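Long-range contact in putative pyrazinamidase/nicotinamidase (Streptococcus mutans, PDB 3S2S), which probably hydrolyses the amide of nicotinamide and pyrazinamide, as a zinc-binding member of the isochorismatase family: residues D43-L55 against F102-Y116. Residues are numbered along the deposited sequence; the frame is centred on the assembly and turned at random.
Sequences DYTYDFVADDGKL and FPPHNIKGTSGRDLY. With ZN (zinc ion), chain E; CAD (cacodylic acid), chain F.
Tyr116 and Tyr44 join through their backbones, the N-H of Tyr116 reaching Tyr44 O at 2.9 Å, while Tyr46 N returns a bond to Asp114 O. Together they make a single bridge at Thr45 and Leu115. Asp47 N then uses an in-plane lone pair of Gly112 O, so the short helix 46-49 is tied at its start to residues 102-116. Gly112 suits this spot because its bare CA lies 3.3 Å from Asp47 OD2.

Asp47 is the polar centre. Its short carboxylate serves both loops: OD2 takes the N-H of Asn106 at 2.8 Å, on the anti side, and OD1 takes Lys54 N from above the carboxylate plane. A water joins OD2 to Lys54 NZ, Ile107 N and Thr110 OG1. Thr45 brings a small hydroxyl, between backbone N and carbonyl carbon (chi1 64°), that donates to a lone pair of Asn106 OD1 at 2.9 Å.

Aromatic contacts lie on both flanks. Tyr116 offers a flat ring that serves two neighbours: its CD1 edge meets the centre of the Tyr46 face, planes at 58°, and its own face takes Val49 CG1. Leu55, with CG anti to its backbone N (chi1 -160°), lays one branched methyl, CD2, over the His105 ring in a CH-pi contact. His105 NE2 binds the zinc and ND1 bonds in plane to Pro103 O, together holding the ring's orientation. Phe48 CZ touches His105 CD2, the rings meeting obliquely, and the Phe48 face receives methyl C1 of the cacodylic acid.

Asp87, His89, Glu98 and two waters complete the zinc site. Asp43, just after strand 37-42, accepts from Asp87 N and pairs with Lys137. This wall of the isochorismatase-family metal and ligand site lies at the C-terminal ends of neighbouring parallel strands 37-42 and 81-87, with Tyr44 on helix 65-77 and Leu115 on helix 119-125.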
loop_
_atom_site.group_PDB
_atom_site.type_symbol
_atom_site.label_atom_id
_atom_site.label_comp_id
_atom_site.label_asym_id
_atom_site.label_seq_id
_atom_site.Cartn_x
_atom_site.Cartn_y
_atom_site.Cartn_z
ATOM N N ASP A 43 2.246 -10.060 19.412
ATOM C CA ASP A 43 2.190 -11.530 19.582
ATOM C C ASP A 43 2.648 -12.087 20.905
ATOM O O ASP A 43 3.169 -13.204 20.939
ATOM C CB ASP A 43 2.985 -12.227 18.465
ATOM C CG ASP A 43 2.245 -12.224 17.130
ATOM O OD1 ASP A 43 1.010 -12.258 17.171
ATOM O OD2 ASP A 43 2.914 -12.226 16.075
ATOM N N TYR A 44 2.463 -11.345 21.990
ATOM C CA TYR A 44 2.907 -11.846 23.289
ATOM C C TYR A 44 1.860 -12.780 23.894
ATOM O O TYR A 44 1.241 -12.491 24.936
ATOM C CB TYR A 44 3.297 -10.701 24.240
ATOM C CG TYR A 44 4.203 -11.207 25.331
ATOM C CD1 TYR A 44 5.520 -11.570 25.044
ATOM C CD2 TYR A 44 3.732 -11.365 26.632
ATOM C CE1 TYR A 44 6.356 -12.083 26.048
ATOM C CE2 TYR A 44 4.562 -11.866 27.646
ATOM C CZ TYR A 44 5.866 -12.214 27.338
ATOM O OH TYR A 44 6.674 -12.728 28.342
ATOM N N THR A 45 1.648 -13.905 23.213
ATOM C CA THR A 45 0.570 -14.812 23.587
ATOM C C THR A 45 1.089 -16.162 24.075
ATOM O O THR A 45 2.271 -16.506 23.935
ATOM C CB THR A 45 -0.371 -15.085 22.393
ATOM O OG1 THR A 45 0.362 -15.767 21.367
ATOM C CG2 THR A 45 -0.974 -13.773 21.837
ATOM N N TYR A 46 0.178 -16.940 24.648
ATOM C CA TYR A 46 0.539 -18.256 25.166
ATOM C C TYR A 46 1.261 -19.146 24.162
ATOM O O TYR A 46 2.275 -19.771 24.493
ATOM C CB TYR A 46 -0.691 -18.955 25.741
ATOM C CG TYR A 46 -0.843 -18.696 27.225
ATOM C CD1 TYR A 46 -1.184 -17.428 27.706
ATOM C CD2 TYR A 46 -0.642 -19.715 28.144
ATOM C CE1 TYR A 46 -1.309 -17.182 29.064
ATOM C CE2 TYR A 46 -0.767 -19.480 29.514
ATOM C CZ TYR A 46 -1.106 -18.220 29.969
ATOM O OH TYR A 46 -1.229 -18.001 31.332
ATOM N N ASP A 47 0.769 -19.217 22.927
ATOM C CA ASP A 47 1.442 -20.086 21.953
ATOM C C ASP A 47 2.877 -19.691 21.623
ATOM O O ASP A 47 3.682 -20.541 21.227
ATOM C CB ASP A 47 0.628 -20.232 20.663
ATOM C CG ASP A 47 -0.410 -21.337 20.758
ATOM O OD1 ASP A 47 -0.243 -22.245 21.614
ATOM O OD2 ASP A 47 -1.386 -21.284 19.997
ATOM N N PHE A 48 3.214 -18.417 21.803
ATOM C CA PHE A 48 4.573 -17.958 21.526
ATOM C C PHE A 48 5.482 -17.880 22.749
ATOM O O PHE A 48 6.689 -17.689 22.601
ATOM C CB PHE A 48 4.546 -16.591 20.847
ATOM C CG PHE A 48 4.078 -16.648 19.423
ATOM C CD1 PHE A 48 4.806 -17.342 18.471
ATOM C CD2 PHE A 48 2.907 -16.015 19.037
ATOM C CE1 PHE A 48 4.373 -17.395 17.138
ATOM C CE2 PHE A 48 2.473 -16.064 17.710
ATOM C CZ PHE A 48 3.213 -16.761 16.772
ATOM N N VAL A 49 4.905 -18.017 23.937
ATOM C CA VAL A 49 5.630 -17.715 25.166
ATOM C C VAL A 49 5.600 -18.859 26.187
ATOM O O VAL A 49 6.622 -19.165 26.804
ATOM C CB VAL A 49 5.095 -16.428 25.822
ATOM C CG1 VAL A 49 5.937 -16.041 27.061
ATOM C CG2 VAL A 49 5.069 -15.276 24.780
ATOM N N ALA A 50 4.432 -19.469 26.365
ATOM C CA ALA A 50 4.226 -20.426 27.458
ATOM C C ALA A 50 5.009 -21.722 27.262
ATOM O O ALA A 50 5.356 -22.104 26.147
ATOM C CB ALA A 50 2.735 -20.714 27.636
ATOM N N ASP A 51 5.314 -22.401 28.365
ATOM C CA ASP A 51 5.951 -23.700 28.251
ATOM C C ASP A 51 5.228 -24.623 27.258
ATOM O O ASP A 51 5.866 -25.279 26.442
ATOM C CB ASP A 51 6.038 -24.375 29.627
ATOM C CG ASP A 51 7.127 -23.781 30.506
ATOM O OD1 ASP A 51 8.043 -23.114 29.972
ATOM O OD2 ASP A 51 7.080 -23.999 31.739
ATOM N N ASP A 52 3.901 -24.672 27.322
ATOM C CA ASP A 52 3.148 -25.616 26.491
ATOM C C ASP A 52 2.653 -24.995 25.174
ATOM O O ASP A 52 1.852 -25.596 24.460
ATOM C CB ASP A 52 1.979 -26.214 27.277
ATOM C CG ASP A 52 1.031 -25.154 27.809
ATOM O OD1 ASP A 52 1.367 -23.950 27.736
ATOM O OD2 ASP A 52 -0.055 -25.525 28.300
ATOM N N GLY A 53 3.136 -23.794 24.862
ATOM C CA GLY A 53 2.700 -23.092 23.660
ATOM C C GLY A 53 3.137 -23.779 22.379
ATOM O O GLY A 53 4.247 -24.315 22.286
ATOM N N LYS A 54 2.267 -23.734 21.372
ATOM C CA LYS A 54 2.485 -24.476 20.126
ATOM C C LYS A 54 3.690 -24.041 19.281
ATOM O O LYS A 54 4.216 -24.823 18.491
ATOM C CB LYS A 54 1.209 -24.459 19.283
ATOM C CG LYS A 54 0.018 -25.091 19.980
ATOM C CD LYS A 54 -1.220 -25.009 19.114
ATOM C CE LYS A 54 -2.458 -25.381 19.901
ATOM N NZ LYS A 54 -3.678 -25.179 19.091
ATOM N N LEU A 55 4.131 -22.800 19.434
ATOM C CA LEU A 55 5.297 -22.329 18.699
ATOM C C LEU A 55 6.109 -21.468 19.636
ATOM O O LEU A 55 6.523 -20.353 19.297
ATOM C CB LEU A 55 4.866 -21.515 17.475
ATOM C CG LEU A 55 5.907 -21.350 16.370
ATOM C CD1 LEU A 55 6.447 -22.706 15.920
ATOM C CD2 LEU A 55 5.299 -20.602 15.200
ATOM N N PHE A 102 5.158 -23.665 9.475
ATOM C CA PHE A 102 5.126 -23.783 10.930
ATOM C C PHE A 102 3.929 -24.591 11.391
ATOM O O PHE A 102 2.895 -24.628 10.719
ATOM C CB PHE A 102 5.055 -22.396 11.567
ATOM C CG PHE A 102 6.256 -21.533 11.292
ATOM C CD1 PHE A 102 7.485 -21.836 11.847
ATOM C CD2 PHE A 102 6.151 -20.403 10.504
ATOM C CE1 PHE A 102 8.583 -21.037 11.603
ATOM C CE2 PHE A 102 7.245 -19.607 10.258
ATOM C CZ PHE A 102 8.459 -19.918 10.797
ATOM N N PRO A 103 4.058 -25.229 12.559
ATOM C CA PRO A 103 2.932 -25.952 13.146
ATOM C C PRO A 103 1.813 -24.962 13.413
ATOM O O PRO A 103 2.090 -23.770 13.579
ATOM C CB PRO A 103 3.483 -26.444 14.496
ATOM C CG PRO A 103 4.945 -26.290 14.424
ATOM C CD PRO A 103 5.237 -25.211 13.436
ATOM N N PRO A 104 0.569 -25.443 13.482
ATOM C CA PRO A 104 -0.551 -24.573 13.844
ATOM C C PRO A 104 -0.234 -23.822 15.126
ATOM O O PRO A 104 0.336 -24.406 16.050
ATOM C CB PRO A 104 -1.691 -25.560 14.101
ATOM C CG PRO A 104 -1.317 -26.776 13.329
ATOM C CD PRO A 104 0.171 -26.857 13.394
ATOM N N HIS A 105 -0.583 -22.544 15.175
ATOM C CA HIS A 105 -0.289 -21.714 16.339
ATOM C C HIS A 105 -1.251 -20.543 16.324
ATOM O O HIS A 105 -1.690 -20.121 15.246
ATOM C CB HIS A 105 1.150 -21.213 16.282
ATOM C CG HIS A 105 1.449 -20.382 15.074
ATOM N ND1 HIS A 105 1.841 -20.932 13.875
ATOM C CD2 HIS A 105 1.420 -19.042 14.885
ATOM C CE1 HIS A 105 2.033 -19.965 12.993
ATOM N NE2 HIS A 105 1.779 -18.808 13.580
ATOM N N ASN A 106 -1.590 -20.022 17.505
ATOM C CA ASN A 106 -2.521 -18.891 17.614
ATOM C C ASN A 106 -3.791 -19.106 16.803
ATOM O O ASN A 106 -4.269 -18.210 16.096
ATOM C CB ASN A 106 -1.855 -17.553 17.224
ATOM C CG ASN A 106 -1.211 -16.852 18.419
ATOM O OD1 ASN A 106 -0.738 -17.497 19.354
ATOM N ND2 ASN A 106 -1.192 -15.515 18.388
ATOM N N ILE A 107 -4.353 -20.301 16.925
ATOM C CA ILE A 107 -5.578 -20.604 16.203
ATOM C C ILE A 107 -6.753 -19.828 16.789
ATOM O O ILE A 107 -6.946 -19.797 18.010
ATOM C CB ILE A 107 -5.882 -22.118 16.261
ATOM C CG1 ILE A 107 -4.729 -22.918 15.641
ATOM C CG2 ILE A 107 -7.193 -22.420 15.571
ATOM C CD1 ILE A 107 -4.352 -22.468 14.207
ATOM N N LYS A 108 -7.539 -19.206 15.922
ATOM C CA LYS A 108 -8.699 -18.442 16.345
ATOM C C LYS A 108 -9.630 -19.324 17.176
ATOM O O LYS A 108 -9.887 -20.474 16.811
ATOM C CB LYS A 108 -9.423 -17.871 15.126
ATOM C CG LYS A 108 -8.654 -16.690 14.463
ATOM C CD LYS A 108 -9.426 -16.113 13.285
ATOM N N GLY A 109 -10.096 -18.780 18.295
ATOM C CA GLY A 109 -11.001 -19.483 19.191
ATOM C C GLY A 109 -10.323 -20.323 20.259
ATOM O O GLY A 109 -11.005 -20.964 21.068
ATOM N N THR A 110 -8.990 -20.324 20.278
ATOM C CA THR A 110 -8.228 -21.126 21.230
ATOM C C THR A 110 -7.519 -20.283 22.282
ATOM O O THR A 110 -7.266 -19.089 22.086
ATOM C CB THR A 110 -7.160 -22.013 20.550
ATOM O OG1 THR A 110 -6.097 -21.193 20.028
ATOM C CG2 THR A 110 -7.778 -22.851 19.425
ATOM N N SER A 111 -7.181 -20.929 23.391
ATOM C CA SER A 111 -6.489 -20.272 24.492
ATOM C C SER A 111 -5.056 -19.866 24.114
ATOM O O SER A 111 -4.432 -19.040 24.797
ATOM C CB SER A 111 -6.493 -21.178 25.739
ATOM O OG SER A 111 -5.669 -22.318 25.545
ATOM N N GLY A 112 -4.530 -20.456 23.044
ATOM C CA GLY A 112 -3.206 -20.099 22.547
ATOM C C GLY A 112 -3.048 -18.617 22.243
ATOM O O GLY A 112 -1.925 -18.095 22.309
ATOM N N ARG A 113 -4.158 -17.944 21.910
ATOM C CA ARG A 113 -4.130 -16.511 21.580
ATOM C C ARG A 113 -4.259 -15.623 22.817
ATOM O O ARG A 113 -4.229 -14.396 22.705
ATOM C CB ARG A 113 -5.241 -16.139 20.591
ATOM C CG ARG A 113 -5.171 -16.864 19.276
ATOM C CD ARG A 113 -6.212 -16.250 18.298
ATOM N NE ARG A 113 -5.701 -15.018 17.681
ATOM C CZ ARG A 113 -6.413 -13.920 17.427
ATOM N NH1 ARG A 113 -7.703 -13.840 17.740
ATOM N NH2 ARG A 113 -5.822 -12.880 16.848
ATOM N N ASP A 114 -4.402 -16.231 23.994
ATOM C CA ASP A 114 -4.454 -15.444 25.226
ATOM C C ASP A 114 -3.131 -14.712 25.407
ATOM O O ASP A 114 -2.083 -15.296 25.167
ATOM C CB ASP A 114 -4.640 -16.339 26.450
ATOM C CG ASP A 114 -6.046 -16.905 26.572
ATOM O OD1 ASP A 114 -6.952 -16.458 25.844
ATOM O OD2 ASP A 114 -6.234 -17.803 27.420
ATOM N N LEU A 115 -3.181 -13.462 25.862
ATOM C CA LEU A 115 -1.963 -12.746 26.232
ATOM C C LEU A 115 -1.289 -13.405 27.442
ATOM O O LEU A 115 -1.965 -13.920 28.350
ATOM C CB LEU A 115 -2.283 -11.288 26.552
ATOM C CG LEU A 115 -2.756 -10.469 25.354
ATOM C CD1 LEU A 115 -3.385 -9.158 25.816
ATOM C CD2 LEU A 115 -1.540 -10.235 24.456
ATOM N N TYR A 116 0.041 -13.380 27.461
ATOM C CA TYR A 116 0.797 -14.050 28.521
ATOM C C TYR A 116 1.228 -13.057 29.593
ATOM O O TYR A 116 1.616 -11.931 29.279
ATOM C CB TYR A 116 2.009 -14.743 27.905
ATOM C CG TYR A 116 2.756 -15.630 28.857
ATOM C CD1 TYR A 116 2.413 -16.964 28.990
ATOM C CD2 TYR A 116 3.801 -15.132 29.621
ATOM C CE1 TYR A 116 3.099 -17.793 29.862
ATOM C CE2 TYR A 116 4.504 -15.952 30.477
ATOM C CZ TYR A 116 4.140 -17.277 30.601
ATOM O OH TYR A 116 4.836 -18.098 31.478
HETATM ZN ZN ZN E . 1.690 -16.979 12.371
HETATM AS AS CAD F . 6.293 -13.953 15.118
HETATM C C1 CAD F . 5.273 -14.082 16.774
HETATM C C2 CAD F . 6.241 -15.658 14.114
HETATM O O1 CAD F . 7.791 -13.333 15.324
HETATM O O HOH W 1 -3.681 -22.207 19.088
HETATM O O HOH W 2 4.679 -21.176 30.911
HETATM O O HOH W 3 3.713 -16.522 12.908
HETATM O O HOH W 4 1.778 -15.024 11.251
#